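Local coordinates for cysteine synthase 3 (Entamoeba histolytica, PDB 6KR5), which probably catalyses the last step of cysteine synthesis, a pyridoxal-phosphate-dependent replacement of the acetate of O-acetylserine by sulfide, at residues 42-47 / 290-295. Sequence-based numbering, arbitrary orientation.
Sequences TKILVK and KEAGKV
Thr42, just ahead of strand 43-48, lies opposite Ala292 near the C-terminal end of helix 279-292, their CA atoms 6.8 Å apart, and no direct hydrogen bond joins the two backbones. Ala292 directs its single methyl at the strand, and two side chains meet it. Ile44 lies alongside with its longer branch, CG1 standing 3.8 Å and CD1 4.0 Å from Ala292 CB. Thr42 adds its methyl, CG2 being 4.1 Å from the same CB; OG1 sits beside the backbone N (chi1 -55°), which leaves CG2 anti to that N. A small alanine lets the helix come close, while the branched isoleucine, suited to a strand, offers its CG1-CD1 arm. Threonine supplies both methyl and hydroxyl: OG1 bonds the backbone N of Gly299 and a water 2.8 Å away, which donates to Ala292 O at 2.6 Å, linking the two residues. Lys294 NZ forms a salt bridge with Glu291 OE1 (3.1 Å), from above the carboxylate plane; Lys212 pairs with Glu291 OE2, Glu253 with Lys294. Ile38 packs on both Ile44 and Ala292. As in fold-type II pyridoxal-phosphate enzymes, helix 279-292 packs beside the mixed sheet and leads into strand 301-306, the parallel neighbour of 43-48.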
ATOM      1  N   THR B  42     -12.231 -26.475  -5.616  1.00 31.66           N
ATOM      2  CA  THR B  42     -12.823 -25.145  -5.591  1.00 30.54           C
ATOM      3  C   THR B  42     -11.720 -24.100  -5.457  1.00 26.23           C
ATOM      4  O   THR B  42     -10.775 -24.273  -4.683  1.00 27.36           O
ATOM      5  CB  THR B  42     -13.817 -25.051  -4.434  1.00 26.67           C
ATOM      6  OG1 THR B  42     -14.776 -26.116  -4.552  1.00 28.21           O
ATOM      7  CG2 THR B  42     -14.541 -23.702  -4.434  1.00 28.19           C
ATOM      8  N   LYS B  43     -11.825 -23.018  -6.236  1.00 25.12           N
ATOM      9  CA  LYS B  43     -10.774 -22.005  -6.308  1.00 24.51           C
ATOM     10  C   LYS B  43     -11.304 -20.715  -5.704  1.00 24.20           C
ATOM     11  O   LYS B  43     -12.336 -20.207  -6.147  1.00 25.47           O
ATOM     12  CB  LYS B  43     -10.330 -21.768  -7.752  1.00 28.82           C
ATOM     13  CG  LYS B  43      -9.753 -23.002  -8.450  1.00 31.99           C
ATOM     14  CD  LYS B  43     -10.579 -23.372  -9.677  1.00 35.32           C
ATOM     15  CE  LYS B  43      -9.887 -24.425 -10.526  1.00 41.39           C
ATOM     16  NZ  LYS B  43      -9.740 -25.725  -9.816  1.00 45.38           N
ATOM     17  N   ILE B  44     -10.601 -20.185  -4.705  1.00 22.39           N
ATOM     18  CA  ILE B  44     -11.026 -18.975  -4.009  1.00 22.94           C
ATOM     19  C   ILE B  44      -9.938 -17.932  -4.210  1.00 20.86           C
ATOM     20  O   ILE B  44      -8.816 -18.088  -3.714  1.00 21.39           O
ATOM     21  CB  ILE B  44     -11.298 -19.220  -2.518  1.00 20.75           C
ATOM     22  CG1 ILE B  44     -12.348 -20.326  -2.352  1.00 24.57           C
ATOM     23  CG2 ILE B  44     -11.818 -17.943  -1.873  1.00 23.07           C
ATOM     24  CD1 ILE B  44     -11.787 -21.697  -2.127  1.00 26.05           C
ATOM     25  N   LEU B  45     -10.266 -16.871  -4.944  1.00 21.66           N
ATOM     26  CA  LEU B  45      -9.302 -15.862  -5.359  1.00 21.13           C
ATOM     27  C   LEU B  45      -9.677 -14.526  -4.750  1.00 20.93           C
ATOM     28  O   LEU B  45     -10.863 -14.182  -4.698  1.00 21.68           O
ATOM     29  CB  LEU B  45      -9.262 -15.726  -6.884  1.00 22.88           C
ATOM     30  CG  LEU B  45      -9.157 -17.033  -7.662  1.00 19.60           C
ATOM     31  CD1 LEU B  45      -9.229 -16.714  -9.161  1.00 21.63           C
ATOM     32  CD2 LEU B  45      -7.868 -17.763  -7.296  1.00 22.06           C
ATOM     33  N   VAL B  46      -8.673 -13.763  -4.314  1.00 20.58           N
ATOM     34  CA  VAL B  46      -8.901 -12.453  -3.712  1.00 20.26           C
ATOM     35  C   VAL B  46      -8.314 -11.374  -4.610  1.00 19.45           C
ATOM     36  O   VAL B  46      -7.171 -11.484  -5.073  1.00 19.74           O
ATOM     37  CB  VAL B  46      -8.327 -12.371  -2.281  1.00 18.76           C
ATOM     38  CG1 VAL B  46      -9.189 -13.191  -1.335  1.00 20.13           C
ATOM     39  CG2 VAL B  46      -6.864 -12.814  -2.213  1.00 19.29           C
ATOM     40  N   LYS B  47      -9.095 -10.321  -4.848  1.00 19.69           N
ATOM     41  CA  LYS B  47      -8.657  -9.191  -5.660  1.00 19.24           C
ATOM     42  C   LYS B  47      -8.222  -8.077  -4.720  1.00 20.20           C
ATOM     43  O   LYS B  47      -9.029  -7.581  -3.930  1.00 20.03           O
ATOM     44  CB  LYS B  47      -9.768  -8.709  -6.592  1.00 20.70           C
ATOM     45  CG  LYS B  47      -9.269  -7.641  -7.563  1.00 23.13           C
ATOM     46  CD  LYS B  47     -10.155  -7.492  -8.771  1.00 23.36           C
ATOM     47  CE  LYS B  47      -9.601  -6.437  -9.726  1.00 23.83           C
ATOM     48  NZ  LYS B  47      -8.299  -6.774 -10.387  1.00 21.40           N
ATOM     49  N   LYS B 290     -17.696 -19.316   3.195  1.00 22.70           N
ATOM     50  CA  LYS B 290     -18.984 -19.988   3.366  1.00 21.30           C
ATOM     51  C   LYS B 290     -19.568 -20.370   2.018  1.00 24.45           C
ATOM     52  O   LYS B 290     -20.111 -21.472   1.853  1.00 27.06           O
ATOM     53  CB  LYS B 290     -19.947 -19.095   4.144  1.00 23.83           C
ATOM     54  CG  LYS B 290     -19.486 -18.835   5.556  1.00 27.32           C
ATOM     55  CD  LYS B 290     -20.521 -18.069   6.350  1.00 27.51           C
ATOM     56  CE  LYS B 290     -20.089 -17.975   7.798  1.00 33.58           C
ATOM     57  NZ  LYS B 290     -21.030 -17.194   8.642  1.00 39.73           N
ATOM     58  N   GLU B 291     -19.463 -19.475   1.038  1.00 26.39           N
ATOM     59  CA  GLU B 291     -19.913 -19.799  -0.310  1.00 23.91           C
ATOM     60  C   GLU B 291     -19.171 -21.015  -0.855  1.00 25.67           C
ATOM     61  O   GLU B 291     -19.777 -21.906  -1.464  1.00 26.79           O
ATOM     62  CB  GLU B 291     -19.712 -18.582  -1.211  1.00 28.86           C
ATOM     63  CG  GLU B 291     -20.457 -18.654  -2.517  1.00 30.24           C
ATOM     64  CD  GLU B 291     -21.946 -18.429  -2.351  1.00 26.88           C
ATOM     65  OE1 GLU B 291     -22.381 -17.887  -1.304  1.00 27.55           O
ATOM     66  OE2 GLU B 291     -22.685 -18.805  -3.279  1.00 29.54           O
ATOM     67  N   ALA B 292     -17.858 -21.084  -0.616  1.00 24.39           N
ATOM     68  CA  ALA B 292     -17.028 -22.183  -1.088  1.00 22.59           C
ATOM     69  C   ALA B 292     -17.350 -23.505  -0.403  1.00 28.88           C
ATOM     70  O   ALA B 292     -16.891 -24.554  -0.869  1.00 30.04           O
ATOM     71  CB  ALA B 292     -15.548 -21.837  -0.881  1.00 22.91           C
ATOM     72  N   GLY B 293     -18.106 -23.481   0.688  1.00 25.65           N
ATOM     73  CA  GLY B 293     -18.511 -24.688   1.372  1.00 26.41           C
ATOM     74  C   GLY B 293     -19.826 -25.283   0.923  1.00 30.70           C
ATOM     75  O   GLY B 293     -20.191 -26.365   1.396  1.00 34.58           O
ATOM     76  N   LYS B 294     -20.551 -24.620   0.028  1.00 27.65           N
ATOM     77  CA  LYS B 294     -21.846 -25.116  -0.421  1.00 26.57           C
ATOM     78  C   LYS B 294     -21.659 -26.181  -1.488  1.00 33.60           C
ATOM     79  O   LYS B 294     -20.776 -26.075  -2.341  1.00 30.83           O
ATOM     80  CB  LYS B 294     -22.697 -23.970  -0.961  1.00 28.11           C
ATOM     81  CG  LYS B 294     -22.944 -22.877   0.071  1.00 29.15           C
ATOM     82  CD  LYS B 294     -23.777 -21.741  -0.487  1.00 32.15           C
ATOM     83  CE  LYS B 294     -24.046 -20.705   0.586  1.00 37.30           C
ATOM     84  NZ  LYS B 294     -24.716 -19.502   0.041  1.00 33.79           N
ATOM     85  N   VAL B 295     -22.497 -27.222  -1.429  1.00 36.85           N
ATOM     86  CA  VAL B 295     -22.267 -28.379  -2.285  1.00 33.89           C
ATOM     87  C   VAL B 295     -22.413 -28.008  -3.754  1.00 29.70           C
ATOM     88  O   VAL B 295     -21.667 -28.514  -4.602  1.00 36.81           O
ATOM     89  CB  VAL B 295     -23.206 -29.537  -1.894  1.00 34.50           C
ATOM     90  CG1 VAL B 295     -22.984 -30.727  -2.814  1.00 37.09           C
ATOM     91  CG2 VAL B 295     -22.972 -29.938  -0.450  1.00 44.28           C
TER
HETATM   92  O   HOH W   1     -16.242 -26.632  -2.278  1.00 30.85           O